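Putative acyl-CoA thioester hydrolase YbhC (PDB 3GRH) is a putative thioesterase of the outer membrane, a lipoprotein of the pectinesterase family that neither binds pectin nor shows pectinesterase activity. Local coordinates at residues T70-T84 and A99-M113. Sequence-based numbering, arbitrary orientation.
Sequences TLPAQPDFVVGPAGT and AIIKRTNKRQYIAVM
At one end of the parallel beta-helix, strand 77-79 pairs in parallel with strand 108-112, Phe77 opposite Ile110 and Val79 opposite Val112. Ala111 N donates to Phe77 O (2.9 Å), Val79 N to Ala111 O, and Met113 N to Val79 O, the last nearly straight at 175°. Where the pairing starts, Tyr109 O accepts from both Asp76 N and Phe77 N, the first bond short but bent, the second longer and straighter, while Asp76 OD2 takes Tyr109 N through its anti lone pair at 2.9 Å. A water donates to the same OD2 and to Arg107 O. Pro72 lays CD over one face of the Tyr109 ring, 3.9 Å from its centroid, as a CH-pi contact; an alanine in place of Tyr109 would probably leave Pro72 without its aromatic platform and the water joining Tyr109 OH to Thr70 N without one of its partners. In the manner of a beta-helix, strand 130-134 continues the sheet beyond 108-112; helix 92-100 covers the face carrying Phe77, Val79 and Ile110. With CG beside its own backbone N (chi1 -57°), Phe77 brings CE2 to within 3.8 Å of Ala99 CB. Gln108 OE1, which accepts from Lys102 NZ while NE2 donates to Ala99 O, lies at the ring edge, 3.6 Å from Phe77 CE2.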
loop_
_atom_site.group_PDB
_atom_site.type_symbol
_atom_site.label_atom_id
_atom_site.label_comp_id
_atom_site.label_asym_id
_atom_site.label_seq_id
_atom_site.Cartn_x
_atom_site.Cartn_y
_atom_site.Cartn_z
ATOM N N THR A 70 -18.557 8.176 3.260
ATOM C CA THR A 70 -19.777 8.945 3.047
ATOM C C THR A 70 -19.455 10.389 3.177
ATOM O O THR A 70 -18.880 10.764 4.176
ATOM C CB THR A 70 -20.805 8.706 4.166
ATOM O OG1 THR A 70 -21.048 7.310 4.309
ATOM C CG2 THR A 70 -22.119 9.448 3.866
ATOM N N LEU A 71 -19.750 11.184 2.178
ATOM C CA LEU A 71 -19.373 12.586 2.300
ATOM C C LEU A 71 -20.500 13.409 2.879
ATOM O O LEU A 71 -21.662 13.143 2.615
ATOM C CB LEU A 71 -19.011 13.101 0.933
ATOM C CG LEU A 71 -17.794 12.403 0.306
ATOM C CD1 LEU A 71 -17.517 13.220 -0.977
ATOM C CD2 LEU A 71 -16.520 12.225 1.217
ATOM N N PRO A 72 -20.144 14.432 3.654
ATOM C CA PRO A 72 -21.084 15.247 4.392
ATOM C C PRO A 72 -21.664 16.256 3.462
ATOM O O PRO A 72 -21.089 16.538 2.411
ATOM C CB PRO A 72 -20.149 15.933 5.406
ATOM C CG PRO A 72 -18.922 16.179 4.617
ATOM C CD PRO A 72 -18.755 14.891 3.844
ATOM N N ALA A 73 -22.767 16.881 3.857
ATOM C CA ALA A 73 -23.335 17.906 3.020
ATOM C C ALA A 73 -22.452 19.134 3.002
ATOM O O ALA A 73 -22.359 19.834 1.983
ATOM C CB ALA A 73 -24.742 18.215 3.489
ATOM N N GLN A 74 -21.729 19.345 4.109
ATOM C CA GLN A 74 -20.773 20.428 4.240
ATOM C C GLN A 74 -19.452 19.951 4.826
ATOM O O GLN A 74 -19.426 19.330 5.875
ATOM C CB GLN A 74 -21.319 21.557 5.136
ATOM C CG GLN A 74 -22.243 22.501 4.379
ATOM C CD GLN A 74 -21.458 23.439 3.470
ATOM O OE1 GLN A 74 -20.518 24.125 3.906
ATOM N NE2 GLN A 74 -21.814 23.448 2.193
ATOM N N PRO A 75 -18.339 20.225 4.153
ATOM C CA PRO A 75 -17.123 19.822 4.856
ATOM C C PRO A 75 -16.716 20.719 6.012
ATOM O O PRO A 75 -17.198 21.830 6.150
ATOM C CB PRO A 75 -16.064 19.898 3.774
ATOM C CG PRO A 75 -16.629 20.884 2.778
ATOM C CD PRO A 75 -18.088 20.780 2.818
ATOM N N ASP A 76 -15.831 20.202 6.858
ATOM C CA ASP A 76 -15.309 20.967 7.972
ATOM C C ASP A 76 -14.286 21.982 7.516
ATOM O O ASP A 76 -14.223 23.085 8.097
ATOM C CB ASP A 76 -14.700 20.048 9.025
ATOM C CG ASP A 76 -15.737 19.146 9.664
ATOM O OD1 ASP A 76 -16.532 19.664 10.471
ATOM O OD2 ASP A 76 -15.793 17.934 9.386
ATOM N N PHE A 77 -13.488 21.590 6.537
ATOM C CA PHE A 77 -12.432 22.415 5.979
ATOM C C PHE A 77 -12.384 22.242 4.477
ATOM O O PHE A 77 -12.772 21.212 3.934
ATOM C CB PHE A 77 -11.087 21.995 6.547
ATOM C CG PHE A 77 -11.034 22.051 8.031
ATOM C CD1 PHE A 77 -10.830 23.261 8.653
ATOM C CD2 PHE A 77 -11.283 20.937 8.801
ATOM C CE1 PHE A 77 -10.830 23.370 10.056
ATOM C CE2 PHE A 77 -11.262 21.024 10.176
ATOM C CZ PHE A 77 -11.038 22.229 10.803
ATOM N N VAL A 78 -11.989 23.342 3.812
ATOM C CA VAL A 78 -11.822 23.347 2.374
ATOM C C VAL A 78 -10.462 23.881 1.966
ATOM O O VAL A 78 -10.154 25.026 2.289
ATOM C CB VAL A 78 -12.858 24.180 1.655
ATOM C CG1 VAL A 78 -12.650 24.009 0.168
ATOM C CG2 VAL A 78 -14.281 23.726 2.043
ATOM N N VAL A 79 -9.703 23.104 1.191
ATOM C CA VAL A 79 -8.386 23.501 0.741
ATOM C C VAL A 79 -8.522 23.876 -0.705
ATOM O O VAL A 79 -9.168 23.158 -1.502
ATOM C CB VAL A 79 -7.376 22.355 0.913
ATOM C CG1 VAL A 79 -6.042 22.800 0.431
ATOM C CG2 VAL A 79 -7.267 21.858 2.354
ATOM N N GLY A 80 -7.939 25.012 -1.087
ATOM C CA GLY A 80 -8.107 25.497 -2.418
ATOM C C GLY A 80 -7.203 26.660 -2.661
ATOM O O GLY A 80 -6.439 27.060 -1.786
ATOM N N PRO A 81 -7.359 27.288 -3.829
ATOM C CA PRO A 81 -6.569 28.462 -4.163
ATOM C C PRO A 81 -6.983 29.625 -3.300
ATOM O O PRO A 81 -8.167 29.792 -2.990
ATOM C CB PRO A 81 -6.924 28.735 -5.616
ATOM C CG PRO A 81 -8.054 27.846 -5.967
ATOM C CD PRO A 81 -8.351 26.937 -4.863
ATOM N N ALA A 82 -6.013 30.461 -2.954
ATOM C CA ALA A 82 -6.282 31.650 -2.165
ATOM C C ALA A 82 -7.298 32.608 -2.824
ATOM O O ALA A 82 -7.229 32.917 -4.023
ATOM C CB ALA A 82 -4.997 32.353 -1.870
ATOM N N GLY A 83 -8.264 33.038 -2.015
ATOM C CA GLY A 83 -9.279 33.985 -2.431
ATOM C C GLY A 83 -10.526 33.338 -3.011
ATOM O O GLY A 83 -11.510 34.034 -3.251
ATOM N N THR A 84 -10.501 32.022 -3.250
ATOM C CA THR A 84 -11.660 31.349 -3.838
ATOM C C THR A 84 -12.715 31.185 -2.758
ATOM O O THR A 84 -12.401 30.954 -1.590
ATOM C CB THR A 84 -11.273 30.002 -4.453
ATOM O OG1 THR A 84 -10.299 30.206 -5.483
ATOM C CG2 THR A 84 -12.493 29.323 -5.057
ATOM N N ALA A 99 -7.765 20.513 11.834
ATOM C CA ALA A 99 -8.621 19.423 12.262
ATOM C C ALA A 99 -8.102 18.803 13.549
ATOM O O ALA A 99 -8.845 18.523 14.500
ATOM C CB ALA A 99 -8.707 18.346 11.157
ATOM N N ILE A 100 -6.815 18.557 13.592
ATOM C CA ILE A 100 -6.184 17.877 14.732
ATOM C C ILE A 100 -6.245 18.693 16.018
ATOM O O ILE A 100 -6.539 18.132 17.069
ATOM C CB ILE A 100 -4.733 17.518 14.437
ATOM C CG1 ILE A 100 -4.647 16.530 13.310
ATOM C CG2 ILE A 100 -4.047 16.935 15.728
ATOM C CD1 ILE A 100 -5.238 15.191 13.587
ATOM N N ILE A 101 -6.047 19.985 15.921
ATOM C CA ILE A 101 -6.035 20.849 17.147
ATOM C C ILE A 101 -7.370 20.816 17.869
ATOM O O ILE A 101 -7.435 21.206 19.040
ATOM C CB ILE A 101 -5.512 22.261 16.929
ATOM C CG1 ILE A 101 -6.306 23.046 15.902
ATOM C CG2 ILE A 101 -4.014 22.177 16.483
ATOM C CD1 ILE A 101 -6.080 24.603 15.898
ATOM N N LYS A 102 -8.453 20.441 17.214
ATOM C CA LYS A 102 -9.758 20.388 17.893
ATOM C C LYS A 102 -9.854 19.314 18.980
ATOM O O LYS A 102 -10.714 19.385 19.847
ATOM C CB LYS A 102 -10.861 20.143 16.884
ATOM C CG LYS A 102 -11.139 21.286 15.948
ATOM C CD LYS A 102 -12.437 20.972 15.303
ATOM C CE LYS A 102 -12.745 21.796 14.078
ATOM N NZ LYS A 102 -13.937 21.124 13.422
ATOM N N ARG A 103 -9.004 18.292 18.881
ATOM C CA ARG A 103 -8.950 17.182 19.846
ATOM C C ARG A 103 -10.264 16.497 20.005
ATOM O O ARG A 103 -10.671 16.157 21.112
ATOM C CB ARG A 103 -8.406 17.618 21.199
ATOM C CG ARG A 103 -7.328 18.614 21.083
ATOM C CD ARG A 103 -6.030 18.061 20.615
ATOM N NE ARG A 103 -5.085 19.169 20.418
ATOM C CZ ARG A 103 -3.905 19.079 19.812
ATOM N NH1 ARG A 103 -3.461 17.916 19.358
ATOM N NH2 ARG A 103 -3.152 20.173 19.670
ATOM N N THR A 104 -10.920 16.266 18.882
ATOM C CA THR A 104 -12.240 15.663 18.903
ATOM C C THR A 104 -12.247 14.199 18.467
ATOM O O THR A 104 -11.401 13.788 17.692
ATOM C CB THR A 104 -13.218 16.397 17.968
ATOM O OG1 THR A 104 -14.544 15.831 18.116
ATOM C CG2 THR A 104 -12.777 16.374 16.542
ATOM N N ASN A 105 -13.214 13.460 18.986
ATOM C CA ASN A 105 -13.463 12.038 18.633
ATOM C C ASN A 105 -14.295 11.904 17.362
ATOM O O ASN A 105 -14.349 10.808 16.722
ATOM C CB ASN A 105 -14.257 11.330 19.757
ATOM C CG ASN A 105 -13.466 11.129 21.011
ATOM O OD1 ASN A 105 -12.233 11.091 20.997
ATOM N ND2 ASN A 105 -14.179 10.974 22.129
ATOM N N LYS A 106 -14.907 13.002 16.944
ATOM C CA LYS A 106 -15.741 12.988 15.774
ATOM C C LYS A 106 -14.896 13.063 14.532
ATOM O O LYS A 106 -13.874 13.744 14.480
ATOM C CB LYS A 106 -16.751 14.129 15.799
ATOM C CG LYS A 106 -18.069 13.718 16.455
ATOM C CD LYS A 106 -19.235 14.716 16.171
ATOM C CE LYS A 106 -19.283 15.216 14.673
ATOM N NZ LYS A 106 -20.159 14.275 13.839
ATOM N N ARG A 107 -15.360 12.359 13.506
ATOM C CA ARG A 107 -14.688 12.405 12.204
ATOM C C ARG A 107 -14.770 13.785 11.566
ATOM O O ARG A 107 -15.855 14.454 11.611
ATOM C CB ARG A 107 -15.323 11.389 11.243
ATOM C CG ARG A 107 -14.757 11.411 9.936
ATOM C CD ARG A 107 -15.201 10.257 9.039
ATOM N NE ARG A 107 -14.690 9.006 9.534
ATOM C CZ ARG A 107 -13.418 8.592 9.379
ATOM N NH1 ARG A 107 -12.532 9.321 8.747
ATOM N NH2 ARG A 107 -13.046 7.486 9.958
ATOM N N GLN A 108 -13.647 14.251 10.990
ATOM C CA GLN A 108 -13.596 15.523 10.291
ATOM C C GLN A 108 -13.304 15.336 8.865
ATOM O O GLN A 108 -12.555 14.430 8.530
ATOM C CB GLN A 108 -12.570 16.424 10.893
ATOM C CG GLN A 108 -12.909 16.627 12.290
ATOM C CD GLN A 108 -12.020 17.535 12.934
ATOM O OE1 GLN A 108 -12.197 18.746 12.845
ATOM N NE2 GLN A 108 -11.073 16.989 13.658
ATOM N N TYR A 109 -13.941 16.157 8.041
ATOM C CA TYR A 109 -13.885 16.054 6.603
ATOM C C TYR A 109 -13.224 17.276 6.000
ATOM O O TYR A 109 -13.633 18.395 6.294
ATOM C CB TYR A 109 -15.299 15.953 6.059
ATOM C CG TYR A 109 -15.992 14.679 6.443
ATOM C CD1 TYR A 109 -15.952 13.603 5.615
ATOM C CD2 TYR A 109 -16.743 14.611 7.611
ATOM C CE1 TYR A 109 -16.573 12.443 5.959
ATOM C CE2 TYR A 109 -17.410 13.418 7.949
ATOM C CZ TYR A 109 -17.258 12.350 7.102
ATOM O OH TYR A 109 -17.885 11.126 7.294
ATOM N N ILE A 110 -12.210 17.029 5.169
ATOM C CA ILE A 110 -11.434 18.058 4.521
ATOM C C ILE A 110 -11.604 17.867 3.041
ATOM O O ILE A 110 -11.202 16.861 2.478
ATOM C CB ILE A 110 -9.944 17.979 4.883
ATOM C CG1 ILE A 110 -9.768 18.144 6.361
ATOM C CG2 ILE A 110 -9.161 19.093 4.105
ATOM C CD1 ILE A 110 -8.354 17.751 6.906
ATOM N N ALA A 111 -12.261 18.814 2.402
ATOM C CA ALA A 111 -12.440 18.800 0.925
ATOM C C ALA A 111 -11.272 19.486 0.295
ATOM O O ALA A 111 -10.831 20.505 0.824
ATOM C CB ALA A 111 -13.761 19.494 0.524
ATOM N N VAL A 112 -10.779 18.960 -0.817
ATOM C CA VAL A 112 -9.664 19.573 -1.534
ATOM C C VAL A 112 -10.128 19.884 -2.980
ATOM O O VAL A 112 -10.579 19.020 -3.712
ATOM C CB VAL A 112 -8.418 18.669 -1.562
ATOM C CG1 VAL A 112 -7.305 19.498 -2.211
ATOM C CG2 VAL A 112 -7.977 18.212 -0.170
ATOM N N MET A 113 -10.062 21.169 -3.345
ATOM C CA MET A 113 -10.478 21.646 -4.641
ATOM C C MET A 113 -9.454 21.253 -5.686
ATOM O O MET A 113 -8.285 21.077 -5.400
ATOM C CB MET A 113 -10.619 23.167 -4.637
ATOM C CG MET A 113 -11.770 23.606 -3.813
ATOM S SD MET A 113 -12.079 25.332 -3.921
ATOM C CE MET A 113 -12.513 25.557 -5.658
HETATM O O HOH W 1 -17.079 8.583 5.815
HETATM O O HOH W 2 -17.198 16.756 11.353
#